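Local coordinates for protein pumilio homology domain family member 4 (Saccharomyces cerevisiae, PDB 3BWT) that binds messenger RNA, using the Pumilio homology domain described here, a curved stack of helical repeats that recognises single-stranded RNA, at residues A194-L199 against V229-P234; D223-I228 against A256-P261. All coordinates share one frame; numbering follows the deposited sequence.

Contact 1: A194-L199 against V229-P234; sequences ALVDKL and VHLLKP
Two successive Pumilio repeats meet here within the all-helical PUF superhelix: 194-199 belongs to repeat 6, while the touching residues of 229-234, Leu-231 and Leu-232, open repeat 7. No hydrogen bond spans the pair; the contact rests chiefly on three aliphatic side chains, within 156 Å² of buried surface. Val-196 carries its segment's side of the contact. Its CB is directed at the other segment, and with chi1 at 84° CG1 sits between the backbone N and the carbonyl carbon and lies between the two leucine side chains, touching a methyl of each. There CG1 lies 3.7 Å from Leu-231 CD1 and 3.9 Å from Leu-232 CD2. The second methyl, CG2, reaches the same Leu-232 CD2 at 4.2 Å, so that this one leucine methyl faces both valine branches. Burial is graded: Val-196 and Leu-232 are interior, whereas Leu-231 lies on the exposed margin. Asp-197 marks that margin too, its carboxylate forming a long, weak ion pair with Arg-235. Val-196, like Leu-199, packs on Val-209 of helix 205-219, and Leu-232 rests on Val-248 of helix 245-253, joining the contact to a helix in each of the two repeats.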
loop_
_atom_site.group_PDB
_atom_site.type_symbol
_atom_site.label_atom_id
_atom_site.label_comp_id
_atom_site.label_asym_id
_atom_site.label_seq_id
_atom_site.Cartn_x
_atom_site.Cartn_y
_atom_site.Cartn_z
ATOM N N ALA A 194 14.066 12.529 -6.757
ATOM C CA ALA A 194 14.138 13.394 -7.921
ATOM C C ALA A 194 12.763 13.974 -8.274
ATOM O O ALA A 194 12.663 14.886 -9.089
ATOM C CB ALA A 194 14.706 12.625 -9.095
ATOM N N LEU A 195 11.709 13.448 -7.661
ATOM C CA LEU A 195 10.348 13.852 -8.006
ATOM C C LEU A 195 9.591 14.381 -6.794
ATOM O O LEU A 195 8.365 14.539 -6.839
ATOM C CB LEU A 195 9.573 12.677 -8.604
ATOM C CG LEU A 195 10.095 12.073 -9.908
ATOM C CD1 LEU A 195 9.503 10.682 -10.174
ATOM C CD2 LEU A 195 9.835 13.029 -11.064
ATOM N N VAL A 196 10.315 14.656 -5.715
ATOM C CA VAL A 196 9.669 15.029 -4.461
ATOM C C VAL A 196 8.757 16.259 -4.567
ATOM O O VAL A 196 7.739 16.342 -3.875
ATOM C CB VAL A 196 10.691 15.199 -3.307
ATOM C CG1 VAL A 196 11.303 16.598 -3.324
ATOM C CG2 VAL A 196 10.017 14.919 -1.979
ATOM N N ASP A 197 9.112 17.204 -5.431
ATOM C CA ASP A 197 8.271 18.385 -5.626
ATOM C C ASP A 197 6.856 17.980 -6.084
ATOM O O ASP A 197 5.858 18.296 -5.423
ATOM C CB ASP A 197 8.909 19.347 -6.634
ATOM C CG ASP A 197 10.077 20.141 -6.047
ATOM O OD1 ASP A 197 10.504 19.858 -4.908
ATOM O OD2 ASP A 197 10.572 21.062 -6.736
ATOM N N LYS A 198 6.787 17.266 -7.205
ATOM C CA LYS A 198 5.522 16.803 -7.772
ATOM C C LYS A 198 4.714 15.938 -6.807
ATOM O O LYS A 198 3.512 16.148 -6.626
ATOM C CB LYS A 198 5.772 16.013 -9.066
ATOM C CG LYS A 198 6.255 16.862 -10.237
ATOM C CD LYS A 198 5.684 16.368 -11.569
ATOM C CE LYS A 198 5.903 17.397 -12.673
ATOM N NZ LYS A 198 4.938 17.238 -13.797
ATOM N N LEU A 199 5.378 14.955 -6.208
ATOM C CA LEU A 199 4.723 13.990 -5.331
ATOM C C LEU A 199 4.075 14.634 -4.114
ATOM O O LEU A 199 3.025 14.213 -3.660
ATOM C CB LEU A 199 5.739 12.953 -4.856
ATOM C CG LEU A 199 6.456 12.130 -5.913
ATOM C CD1 LEU A 199 7.450 11.237 -5.229
ATOM C CD2 LEU A 199 5.453 11.317 -6.687
ATOM N N VAL A 229 13.567 16.568 3.720
ATOM C CA VAL A 229 13.454 17.776 4.519
ATOM C C VAL A 229 14.244 18.907 3.880
ATOM O O VAL A 229 13.741 20.025 3.737
ATOM C CB VAL A 229 13.927 17.554 5.954
ATOM C CG1 VAL A 229 13.905 18.862 6.721
ATOM C CG2 VAL A 229 13.034 16.533 6.635
ATOM N N HIS A 230 15.470 18.607 3.473
ATOM C CA HIS A 230 16.307 19.597 2.811
ATOM C C HIS A 230 15.649 20.238 1.585
ATOM O O HIS A 230 15.864 21.412 1.304
ATOM C CB HIS A 230 17.659 18.996 2.424
ATOM C CG HIS A 230 18.528 19.938 1.650
ATOM N ND1 HIS A 230 19.216 20.976 2.245
ATOM C CD2 HIS A 230 18.806 20.013 0.327
ATOM C CE1 HIS A 230 19.880 21.646 1.323
ATOM N NE2 HIS A 230 19.648 21.083 0.150
ATOM N N LEU A 231 14.857 19.468 0.848
ATOM C CA LEU A 231 14.229 19.977 -0.375
ATOM C C LEU A 231 12.934 20.744 -0.120
ATOM O O LEU A 231 12.627 21.693 -0.834
ATOM C CB LEU A 231 13.978 18.844 -1.379
ATOM C CG LEU A 231 15.207 18.305 -2.113
ATOM C CD1 LEU A 231 14.941 16.948 -2.753
ATOM C CD2 LEU A 231 15.664 19.304 -3.150
ATOM N N LEU A 232 12.184 20.344 0.903
ATOM C CA LEU A 232 10.866 20.931 1.143
ATOM C C LEU A 232 10.845 22.036 2.195
ATOM O O LEU A 232 9.931 22.859 2.208
ATOM C CB LEU A 232 9.859 19.855 1.545
ATOM C CG LEU A 232 9.759 18.580 0.720
ATOM C CD1 LEU A 232 8.679 17.709 1.325
ATOM C CD2 LEU A 232 9.464 18.881 -0.733
ATOM N N LYS A 233 11.826 22.039 3.092
ATOM C CA LYS A 233 11.861 23.038 4.160
ATOM C C LYS A 233 11.731 24.473 3.633
ATOM O O LYS A 233 10.979 25.267 4.188
ATOM C CB LYS A 233 13.115 22.888 5.029
ATOM C CG LYS A 233 13.103 23.765 6.272
ATOM C CD LYS A 233 14.014 23.213 7.371
ATOM C CE LYS A 233 15.489 23.242 6.974
ATOM N NZ LYS A 233 16.115 24.579 7.190
ATOM N N PRO A 234 12.463 24.807 2.558
ATOM C CA PRO A 234 12.407 26.156 1.983
ATOM C C PRO A 234 11.015 26.582 1.509
ATOM O O PRO A 234 10.838 27.704 1.024
ATOM C CB PRO A 234 13.359 26.057 0.792
ATOM C CG PRO A 234 14.341 25.017 1.200
ATOM C CD PRO A 234 13.541 24.002 1.952
#

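Contact 2: D223-I228 against A256-P261; sequences DYTHKI and AIVSEP
His-226 overlaps Ile-257 with the outer part of its imidazole, the two side chains crossing at about a right angle at the exposed margin of the contact. This is repeat-to-repeat packing in the Pumilio alpha-solenoid, the start of helix 224-232, in repeat 6, lying beside the start of helix 256-279, in repeat 7. Their local axes run nearly parallel, 16° apart, and 10.9 Å separates them at closest approach; all close contacts across the interface are between side chains. Ile-257 CD1 comes up obliquely to the imidazole and is nearest to NE2 of His-226, with CE1 of the same ring 3.6 Å away; no hydrogen bond links the two segments. CD2 of His-226, the ring atom next to NE2, is 4.1 Å from CG1 of Val-258, again at a slant. That same valine methyl also serves the buried half of the contact, where it meets Thr-225 CG2 at 4.1 Å. A chi1 of -67° explains why Thr-225 presents carbon here: CG2 stands anti to the backbone N and faces Val-258, while the hydroxyl takes the other branch. Total buried area is modest, 150 Å², shared by the buried Thr-225 and Val-258 and the exposed His-226 and Ile-257. The polar branch of Thr-225 is satisfied within repeat 6, where OG1 is hydrogen-bonded to OE1 of Glu-216.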
loop_
_atom_site.group_PDB
_atom_site.type_symbol
_atom_site.label_atom_id
_atom_site.label_comp_id
_atom_site.label_asym_id
_atom_site.label_seq_id
_atom_site.Cartn_x
_atom_site.Cartn_y
_atom_site.Cartn_z
ATOM N N ASP A 223 18.175 8.627 6.258
ATOM C CA ASP A 223 18.892 8.955 5.036
ATOM C C ASP A 223 18.020 9.851 4.156
ATOM O O ASP A 223 18.296 11.044 4.015
ATOM C CB ASP A 223 19.309 7.677 4.290
ATOM C CG ASP A 223 19.937 7.960 2.930
ATOM O OD1 ASP A 223 19.975 9.139 2.517
ATOM O OD2 ASP A 223 20.390 7.001 2.263
ATOM N N TYR A 224 16.966 9.280 3.569
ATOM C CA TYR A 224 16.120 10.030 2.643
ATOM C C TYR A 224 15.250 11.041 3.381
ATOM O O TYR A 224 14.862 12.067 2.820
ATOM C CB TYR A 224 15.286 9.092 1.765
ATOM C CG TYR A 224 16.134 8.283 0.806
ATOM C CD1 TYR A 224 16.600 8.840 -0.381
ATOM C CD2 TYR A 224 16.495 6.967 1.104
ATOM C CE1 TYR A 224 17.394 8.106 -1.250
ATOM C CE2 TYR A 224 17.280 6.226 0.245
ATOM C CZ TYR A 224 17.730 6.799 -0.931
ATOM O OH TYR A 224 18.519 6.061 -1.785
ATOM N N THR A 225 14.962 10.762 4.646
ATOM C CA THR A 225 14.244 11.715 5.462
ATOM C C THR A 225 14.967 13.056 5.402
ATOM O O THR A 225 14.369 14.089 5.122
ATOM C CB THR A 225 14.151 11.230 6.919
ATOM O OG1 THR A 225 13.330 10.055 6.980
ATOM C CG2 THR A 225 13.552 12.302 7.806
ATOM N N HIS A 226 16.270 13.036 5.652
ATOM C CA HIS A 226 17.046 14.268 5.663
ATOM C C HIS A 226 17.065 14.924 4.290
ATOM O O HIS A 226 16.979 16.146 4.177
ATOM C CB HIS A 226 18.471 14.022 6.168
ATOM C CG HIS A 226 18.549 13.716 7.632
ATOM N ND1 HIS A 226 19.061 12.531 8.120
ATOM C CD2 HIS A 226 18.173 14.438 8.716
ATOM C CE1 HIS A 226 19.002 12.540 9.441
ATOM N NE2 HIS A 226 18.465 13.684 9.828
ATOM N N LYS A 227 17.172 14.117 3.242
ATOM C CA LYS A 227 17.215 14.672 1.891
ATOM C C LYS A 227 15.874 15.309 1.477
ATOM O O LYS A 227 15.846 16.337 0.792
ATOM C CB LYS A 227 17.671 13.610 0.893
ATOM C CG LYS A 227 19.125 13.181 1.087
ATOM C CD LYS A 227 19.537 12.129 0.056
ATOM C CE LYS A 227 20.985 11.669 0.236
ATOM N NZ LYS A 227 21.397 10.642 -0.747
ATOM N N ILE A 228 14.770 14.707 1.916
ATOM C CA ILE A 228 13.442 15.263 1.686
ATOM C C ILE A 228 13.288 16.584 2.421
ATOM O O ILE A 228 12.909 17.595 1.830
ATOM C CB ILE A 228 12.333 14.322 2.185
ATOM C CG1 ILE A 228 12.287 13.042 1.354
ATOM C CG2 ILE A 228 10.987 15.022 2.148
ATOM C CD1 ILE A 228 11.412 11.989 1.964
ATOM N N ALA A 256 10.398 13.202 15.250
ATOM C CA ALA A 256 11.181 13.895 16.276
ATOM C C ALA A 256 12.497 14.520 15.807
ATOM O O ALA A 256 12.760 15.681 16.118
ATOM C CB ALA A 256 11.414 12.996 17.476
ATOM N N ILE A 257 13.312 13.771 15.061
ATOM C CA ILE A 257 14.637 14.273 14.684
ATOM C C ILE A 257 14.630 15.355 13.623
ATOM O O ILE A 257 15.678 15.930 13.335
ATOM C CB ILE A 257 15.598 13.180 14.172
ATOM C CG1 ILE A 257 15.173 12.726 12.777
ATOM C CG2 ILE A 257 15.716 12.032 15.173
ATOM C CD1 ILE A 257 16.337 12.387 11.856
ATOM N N VAL A 258 13.477 15.619 13.015
ATOM C CA VAL A 258 13.403 16.696 12.032
ATOM C C VAL A 258 12.355 17.729 12.402
ATOM O O VAL A 258 12.206 18.735 11.715
ATOM C CB VAL A 258 13.160 16.181 10.607
ATOM C CG1 VAL A 258 14.434 15.617 10.031
ATOM C CG2 VAL A 258 12.041 15.145 10.586
ATOM N N SER A 259 11.642 17.485 13.499
ATOM C CA SER A 259 10.631 18.421 13.991
ATOM C C SER A 259 11.151 19.855 13.984
ATOM O O SER A 259 10.588 20.738 13.332
ATOM C CB SER A 259 10.207 18.063 15.422
ATOM O OG SER A 259 9.812 16.704 15.543
ATOM N N GLU A 260 12.254 20.068 14.691
ATOM C CA GLU A 260 12.660 21.408 15.078
ATOM C C GLU A 260 13.215 22.292 13.948
ATOM O O GLU A 260 12.906 23.476 13.886
ATOM C CB GLU A 260 13.552 21.340 16.326
ATOM C CG GLU A 260 12.816 20.601 17.464
ATOM C CD GLU A 260 13.506 20.647 18.821
ATOM O OE1 GLU A 260 14.621 21.209 18.927
ATOM O OE2 GLU A 260 12.919 20.100 19.787
ATOM N N PRO A 261 14.007 21.721 13.037
ATOM C CA PRO A 261 14.376 22.500 11.850
ATOM C C PRO A 261 13.153 23.058 11.110
ATOM O O PRO A 261 13.162 24.212 10.666
ATOM C CB PRO A 261 15.082 21.468 10.976
ATOM C CG PRO A 261 15.683 20.516 11.950
ATOM C CD PRO A 261 14.722 20.437 13.108
#

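Overall arrangement
From the N terminus, the chain passes 194-199, then 223-228 and 229-234, which between them hold helix 224-232, and finally 256-261. Contact 1 closes a span of 29 intervening residues and contact 2 one of 27. Because their segments alternate, the two closures cross rather than nest, and helix 224-232 serves both. Their centres lie 12 Å apart, and direct packing bridges them, Val-229 CG2 standing 3.8 Å from Val-258 CG1 and Lys-233 CD 3.5 Å from Pro-261 O. Together they tie Pumilio repeats 6 and 7 through one shared helix, its first part in contact 2 and its last part in contact 1.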